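Local coordinates for protein phenol hydroxylase component phN (Pseudomonas stutzeri, PDB 3U52) that probably hydroxylates phenol and related aromatics at a carboxylate-bridged di-iron centre, as the large subunit of a bacterial multicomponent monooxygenase, at residues I33-W47 / K117-V129. Sequence-based numbering, arbitrary orientation.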
loop_
_atom_site.group_PDB
_atom_site.type_symbol
_atom_site.label_atom_id
_atom_site.label_comp_id
_atom_site.label_asym_id
_atom_site.label_seq_id
_atom_site.Cartn_x
_atom_site.Cartn_y
_atom_site.Cartn_z
ATOM N N ILE A 33 28.665 -11.988 -33.965
ATOM C CA ILE A 33 27.718 -12.050 -32.848
ATOM C C ILE A 33 27.718 -10.670 -32.107
ATOM O O ILE A 33 26.657 -10.199 -31.684
ATOM C CB ILE A 33 28.088 -13.180 -31.904
ATOM C CG1 ILE A 33 27.898 -14.533 -32.586
ATOM C CG2 ILE A 33 27.207 -13.128 -30.618
ATOM C CD1 ILE A 33 28.477 -15.633 -31.851
ATOM N N PHE A 34 28.895 -10.025 -32.010
ATOM C CA PHE A 34 29.090 -8.673 -31.391
ATOM C C PHE A 34 29.729 -7.640 -32.335
ATOM O O PHE A 34 30.880 -7.283 -32.149
ATOM C CB PHE A 34 29.928 -8.786 -30.111
ATOM C CG PHE A 34 29.369 -9.759 -29.123
ATOM C CD1 PHE A 34 29.975 -10.989 -28.945
ATOM C CD2 PHE A 34 28.217 -9.444 -28.356
ATOM C CE1 PHE A 34 29.451 -11.898 -28.003
ATOM C CE2 PHE A 34 27.705 -10.342 -27.451
ATOM C CZ PHE A 34 28.308 -11.568 -27.278
ATOM N N PRO A 35 28.978 -7.173 -33.351
ATOM C CA PRO A 35 29.500 -6.351 -34.438
ATOM C C PRO A 35 29.657 -4.880 -34.100
ATOM O O PRO A 35 30.291 -4.164 -34.864
ATOM C CB PRO A 35 28.423 -6.511 -35.531
ATOM C CG PRO A 35 27.105 -6.685 -34.688
ATOM C CD PRO A 35 27.541 -7.488 -33.511
ATOM N N GLU A 36 29.149 -4.435 -32.945
ATOM C CA GLU A 36 29.077 -2.976 -32.684
ATOM C C GLU A 36 30.145 -2.450 -31.748
ATOM O O GLU A 36 30.188 -1.267 -31.443
ATOM C CB GLU A 36 27.712 -2.580 -32.119
ATOM C CG GLU A 36 26.571 -2.761 -33.052
ATOM C CD GLU A 36 25.297 -2.183 -32.487
ATOM O OE1 GLU A 36 25.355 -1.408 -31.484
ATOM O OE2 GLU A 36 24.236 -2.479 -33.067
ATOM N N GLU A 37 31.044 -3.292 -31.300
ATOM C CA GLU A 37 31.926 -2.806 -30.232
ATOM C C GLU A 37 33.340 -2.389 -30.624
ATOM O O GLU A 37 34.200 -2.181 -29.752
ATOM C CB GLU A 37 31.889 -3.733 -29.007
ATOM C CG GLU A 37 32.262 -5.140 -29.230
ATOM C CD GLU A 37 32.283 -5.952 -27.920
ATOM O OE1 GLU A 37 31.778 -5.481 -26.866
ATOM O OE2 GLU A 37 32.816 -7.075 -27.954
ATOM N N ASP A 38 33.562 -2.198 -31.927
ATOM C CA ASP A 38 34.877 -1.776 -32.430
ATOM C C ASP A 38 34.906 -0.389 -33.068
ATOM O O ASP A 38 35.967 0.255 -33.058
ATOM C CB ASP A 38 35.429 -2.786 -33.460
ATOM C CG ASP A 38 35.848 -4.120 -32.828
ATOM O OD1 ASP A 38 36.854 -4.171 -32.083
ATOM O OD2 ASP A 38 35.178 -5.137 -33.092
ATOM N N PHE A 39 33.779 0.048 -33.641
ATOM C CA PHE A 39 33.764 1.175 -34.555
ATOM C C PHE A 39 33.918 2.529 -33.898
ATOM O O PHE A 39 34.075 3.491 -34.612
ATOM C CB PHE A 39 32.532 1.208 -35.475
ATOM C CG PHE A 39 31.264 1.684 -34.805
ATOM C CD1 PHE A 39 30.892 3.050 -34.817
ATOM C CD2 PHE A 39 30.445 0.769 -34.163
ATOM C CE1 PHE A 39 29.718 3.476 -34.209
ATOM C CE2 PHE A 39 29.247 1.169 -33.571
ATOM C CZ PHE A 39 28.859 2.515 -33.592
ATOM N N GLU A 40 33.862 2.596 -32.560
ATOM C CA GLU A 40 33.981 3.868 -31.820
ATOM C C GLU A 40 35.440 4.212 -31.456
ATOM O O GLU A 40 35.749 5.337 -31.055
ATOM C CB GLU A 40 33.129 3.816 -30.523
ATOM C CG GLU A 40 31.628 3.940 -30.766
ATOM C CD GLU A 40 30.825 3.639 -29.493
ATOM O OE1 GLU A 40 30.841 2.480 -29.016
ATOM O OE2 GLU A 40 30.175 4.570 -28.977
ATOM N N GLY A 41 36.331 3.246 -31.602
ATOM C CA GLY A 41 37.718 3.436 -31.229
ATOM C C GLY A 41 38.061 2.913 -29.862
ATOM O O GLY A 41 39.234 2.942 -29.473
ATOM N N ILE A 42 37.066 2.456 -29.086
ATOM C CA ILE A 42 37.339 1.987 -27.712
ATOM C C ILE A 42 37.953 0.585 -27.726
ATOM O O ILE A 42 37.470 -0.269 -28.432
ATOM C CB ILE A 42 36.040 1.990 -26.827
ATOM C CG1 ILE A 42 35.578 3.448 -26.588
ATOM C CG2 ILE A 42 36.285 1.241 -25.536
ATOM C CD1 ILE A 42 36.499 4.268 -25.628
ATOM N N LYS A 43 39.008 0.367 -26.936
ATOM C CA LYS A 43 39.704 -0.902 -26.914
ATOM C C LYS A 43 39.465 -1.549 -25.575
ATOM O O LYS A 43 39.685 -0.917 -24.534
ATOM C CB LYS A 43 41.200 -0.704 -27.106
ATOM C CG LYS A 43 41.573 0.020 -28.405
ATOM C CD LYS A 43 43.009 -0.345 -28.840
ATOM C CE LYS A 43 43.459 0.448 -30.054
ATOM N NZ LYS A 43 43.631 1.880 -29.659
ATOM N N ILE A 44 38.966 -2.795 -25.603
ATOM C CA ILE A 44 38.801 -3.545 -24.391
ATOM C C ILE A 44 39.876 -4.613 -24.370
ATOM O O ILE A 44 39.992 -5.412 -25.292
ATOM C CB ILE A 44 37.390 -4.169 -24.222
ATOM C CG1 ILE A 44 36.293 -3.088 -24.310
ATOM C CG2 ILE A 44 37.295 -4.919 -22.831
ATOM C CD1 ILE A 44 36.391 -1.993 -23.280
ATOM N N THR A 45 40.643 -4.599 -23.302
ATOM C CA THR A 45 41.770 -5.503 -23.055
ATOM C C THR A 45 41.355 -6.826 -22.356
ATOM O O THR A 45 41.916 -7.884 -22.650
ATOM C CB THR A 45 42.810 -4.731 -22.246
ATOM O OG1 THR A 45 43.637 -3.980 -23.160
ATOM C CG2 THR A 45 43.634 -5.644 -21.351
ATOM N N ASP A 46 40.334 -6.775 -21.499
ATOM C CA ASP A 46 39.984 -7.920 -20.646
ATOM C C ASP A 46 38.652 -7.706 -19.910
ATOM O O ASP A 46 38.594 -7.013 -18.874
ATOM C CB ASP A 46 41.096 -8.177 -19.639
ATOM C CG ASP A 46 40.868 -9.434 -18.790
ATOM O OD1 ASP A 46 41.717 -9.681 -17.876
ATOM O OD2 ASP A 46 39.882 -10.181 -19.037
ATOM N N TRP A 47 37.604 -8.329 -20.453
ATOM C CA TRP A 47 36.239 -8.164 -19.938
ATOM C C TRP A 47 36.090 -8.716 -18.541
ATOM O O TRP A 47 35.226 -8.258 -17.774
ATOM C CB TRP A 47 35.201 -8.764 -20.875
ATOM C CG TRP A 47 34.714 -7.830 -21.969
ATOM C CD1 TRP A 47 34.997 -7.919 -23.299
ATOM C CD2 TRP A 47 33.859 -6.683 -21.823
ATOM N NE1 TRP A 47 34.364 -6.906 -23.997
ATOM C CE2 TRP A 47 33.654 -6.144 -23.108
ATOM C CE3 TRP A 47 33.257 -6.057 -20.729
ATOM C CZ2 TRP A 47 32.870 -5.018 -23.327
ATOM C CZ3 TRP A 47 32.474 -4.941 -20.953
ATOM C CH2 TRP A 47 32.293 -4.428 -22.231
ATOM N N LYS A 117 18.912 -2.830 -25.999
ATOM C CA LYS A 117 19.829 -3.031 -27.104
ATOM C C LYS A 117 21.277 -3.142 -26.678
ATOM O O LYS A 117 21.989 -4.002 -27.173
ATOM C CB LYS A 117 19.626 -1.967 -28.189
ATOM C CG LYS A 117 20.812 -1.911 -29.222
ATOM C CD LYS A 117 20.412 -1.196 -30.489
ATOM C CE LYS A 117 21.618 -1.215 -31.476
ATOM N NZ LYS A 117 21.519 -2.447 -32.350
ATOM N N VAL A 118 21.738 -2.298 -25.750
ATOM C CA VAL A 118 23.138 -2.336 -25.324
ATOM C C VAL A 118 23.445 -3.596 -24.450
ATOM O O VAL A 118 24.564 -4.153 -24.462
ATOM C CB VAL A 118 23.493 -0.923 -24.678
ATOM C CG1 VAL A 118 23.265 -0.920 -23.174
ATOM C CG2 VAL A 118 24.891 -0.473 -25.040
ATOM N N GLY A 119 22.441 -4.083 -23.723
ATOM C CA GLY A 119 22.522 -5.397 -23.037
ATOM C C GLY A 119 22.536 -6.633 -23.962
ATOM O O GLY A 119 22.587 -7.776 -23.479
ATOM N N ARG A 120 22.478 -6.408 -25.285
ATOM C CA ARG A 120 22.851 -7.407 -26.309
ATOM C C ARG A 120 24.267 -7.175 -26.950
ATOM O O ARG A 120 24.895 -8.122 -27.421
ATOM C CB ARG A 120 21.763 -7.465 -27.398
ATOM C CG ARG A 120 22.142 -8.279 -28.640
ATOM C CD ARG A 120 22.232 -9.799 -28.312
ATOM N NE ARG A 120 22.588 -10.585 -29.495
ATOM C CZ ARG A 120 23.799 -10.638 -30.035
ATOM N NH1 ARG A 120 24.855 -9.987 -29.491
ATOM N NH2 ARG A 120 23.952 -11.381 -31.129
ATOM N N GLN A 121 24.778 -5.948 -26.975
ATOM C CA GLN A 121 25.959 -5.640 -27.835
ATOM C C GLN A 121 27.316 -5.927 -27.281
ATOM O O GLN A 121 28.248 -6.053 -28.075
ATOM C CB GLN A 121 26.003 -4.182 -28.309
ATOM C CG GLN A 121 24.820 -3.706 -29.072
ATOM C CD GLN A 121 24.345 -4.655 -30.112
ATOM O OE1 GLN A 121 25.118 -5.149 -31.003
ATOM N NE2 GLN A 121 23.044 -4.933 -30.043
ATOM N N PHE A 122 27.443 -5.964 -25.943
ATOM C CA PHE A 122 28.745 -6.090 -25.274
ATOM C C PHE A 122 29.123 -7.548 -25.177
ATOM O O PHE A 122 28.257 -8.378 -24.841
ATOM C CB PHE A 122 28.722 -5.479 -23.857
ATOM C CG PHE A 122 28.568 -4.003 -23.848
ATOM C CD1 PHE A 122 29.408 -3.207 -24.640
ATOM C CD2 PHE A 122 27.616 -3.398 -23.061
ATOM C CE1 PHE A 122 29.320 -1.841 -24.657
ATOM C CE2 PHE A 122 27.488 -2.010 -23.081
ATOM C CZ PHE A 122 28.350 -1.222 -23.894
ATOM N N SER A 123 30.380 -7.873 -25.463
ATOM C CA SER A 123 30.804 -9.245 -25.382
ATOM C C SER A 123 31.068 -9.657 -23.978
ATOM O O SER A 123 31.250 -10.847 -23.719
ATOM C CB SER A 123 32.013 -9.577 -26.280
ATOM O OG SER A 123 33.136 -8.730 -26.045
ATOM N N GLY A 124 31.083 -8.706 -23.044
ATOM C CA GLY A 124 31.292 -9.093 -21.641
ATOM C C GLY A 124 29.975 -9.452 -20.978
ATOM O O GLY A 124 29.074 -8.601 -20.891
ATOM N N ALA A 125 29.855 -10.699 -20.512
ATOM C CA ALA A 125 28.577 -11.223 -20.019
ATOM C C ALA A 125 28.143 -10.427 -18.810
ATOM O O ALA A 125 26.966 -10.174 -18.633
ATOM C CB ALA A 125 28.667 -12.717 -19.676
ATOM N N GLY A 126 29.121 -10.028 -18.023
ATOM C CA GLY A 126 28.950 -9.228 -16.791
ATOM C C GLY A 126 28.317 -7.878 -17.076
ATOM O O GLY A 126 27.308 -7.523 -16.453
ATOM N N ALA A 127 28.888 -7.131 -18.014
ATOM C CA ALA A 127 28.280 -5.866 -18.487
ATOM C C ALA A 127 26.852 -6.031 -19.079
ATOM O O ALA A 127 25.976 -5.173 -18.848
ATOM C CB ALA A 127 29.186 -5.138 -19.429
ATOM N N ARG A 128 26.601 -7.108 -19.822
ATOM C CA ARG A 128 25.254 -7.365 -20.404
ATOM C C ARG A 128 24.168 -7.524 -19.344
ATOM O O ARG A 128 23.076 -6.958 -19.469
ATOM C CB ARG A 128 25.232 -8.646 -21.268
ATOM C CG ARG A 128 26.067 -8.517 -22.617
ATOM C CD ARG A 128 25.579 -9.487 -23.707
ATOM N NE ARG A 128 25.669 -10.877 -23.240
ATOM C CZ ARG A 128 26.780 -11.627 -23.303
ATOM N NH1 ARG A 128 26.787 -12.881 -22.843
ATOM N NH2 ARG A 128 27.883 -11.138 -23.861
ATOM N N VAL A 129 24.437 -8.329 -18.321
ATOM C CA VAL A 129 23.451 -8.463 -17.238
ATOM C C VAL A 129 23.156 -7.121 -16.505
ATOM O O VAL A 129 22.013 -6.840 -16.191
ATOM C CB VAL A 129 23.898 -9.508 -16.198
ATOM C CG1 VAL A 129 22.827 -9.670 -15.083
ATOM C CG2 VAL A 129 24.102 -10.840 -16.888
HETATM O O HOH W 1 28.072 -5.642 -30.539
#
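The carbonyl oxygen of Ile33 is gripped end-on by the guanidinium of Arg120, with NH1 at 2.8 Å and NH2 at 3.0 Å from Ile33 O. The oxygen lies near the guanidinium plane. NH2 meets it in the carbonyl plane, on a lone pair. Phe34 comes next and lays its ring over the turn between the helices. Ser123 CA sits over the centre of one ring face, a CH-pi contact of 3.7 Å to the Phe34 centroid; Ile33 CG2 lies against the opposite face. Arg128 NH2 bonds almost straight (169°) to Phe122 O beside this ring. Glu37 grips Ser123 twice. Its CG sits between the backbone N and the carbonyl carbon (chi1 58°), and the chain then runs extended, carrying the carboxylate to Ser123. Its OE2 accepts from Ser123 OG on the syn lone pair, and its OE1 takes Ser123 N at 3.1 Å, from above the carboxylate plane. Glu36 OE2 forms a salt bridge with Lys117 NZ (2.8 Å), while its carboxylate stacks on the Gln121 amide, planes 17° apart. One water links Glu36 N to both oxygens of Gln121. Trp47 lies flat on Gly124, whose CA is 3.5 Å from Trp47 CD2. Gly124 has no side chain, and the indole lies directly against its backbone. Trp47 CZ3 touches Ala127 CB, and CH2 touches Phe122. Trp47 also lines a xenon pocket with Trp50, Phe188 and Leu191. An alanine in place of Trp47 would probably uncover Gly124, open a gap beside Phe122 and Ala127, and disturb that pocket. The contact clamps an N-terminal loop onto the break between helices 105-121 and 125-155, which carry iron ligands in the di-iron hydroxylase helical bundle.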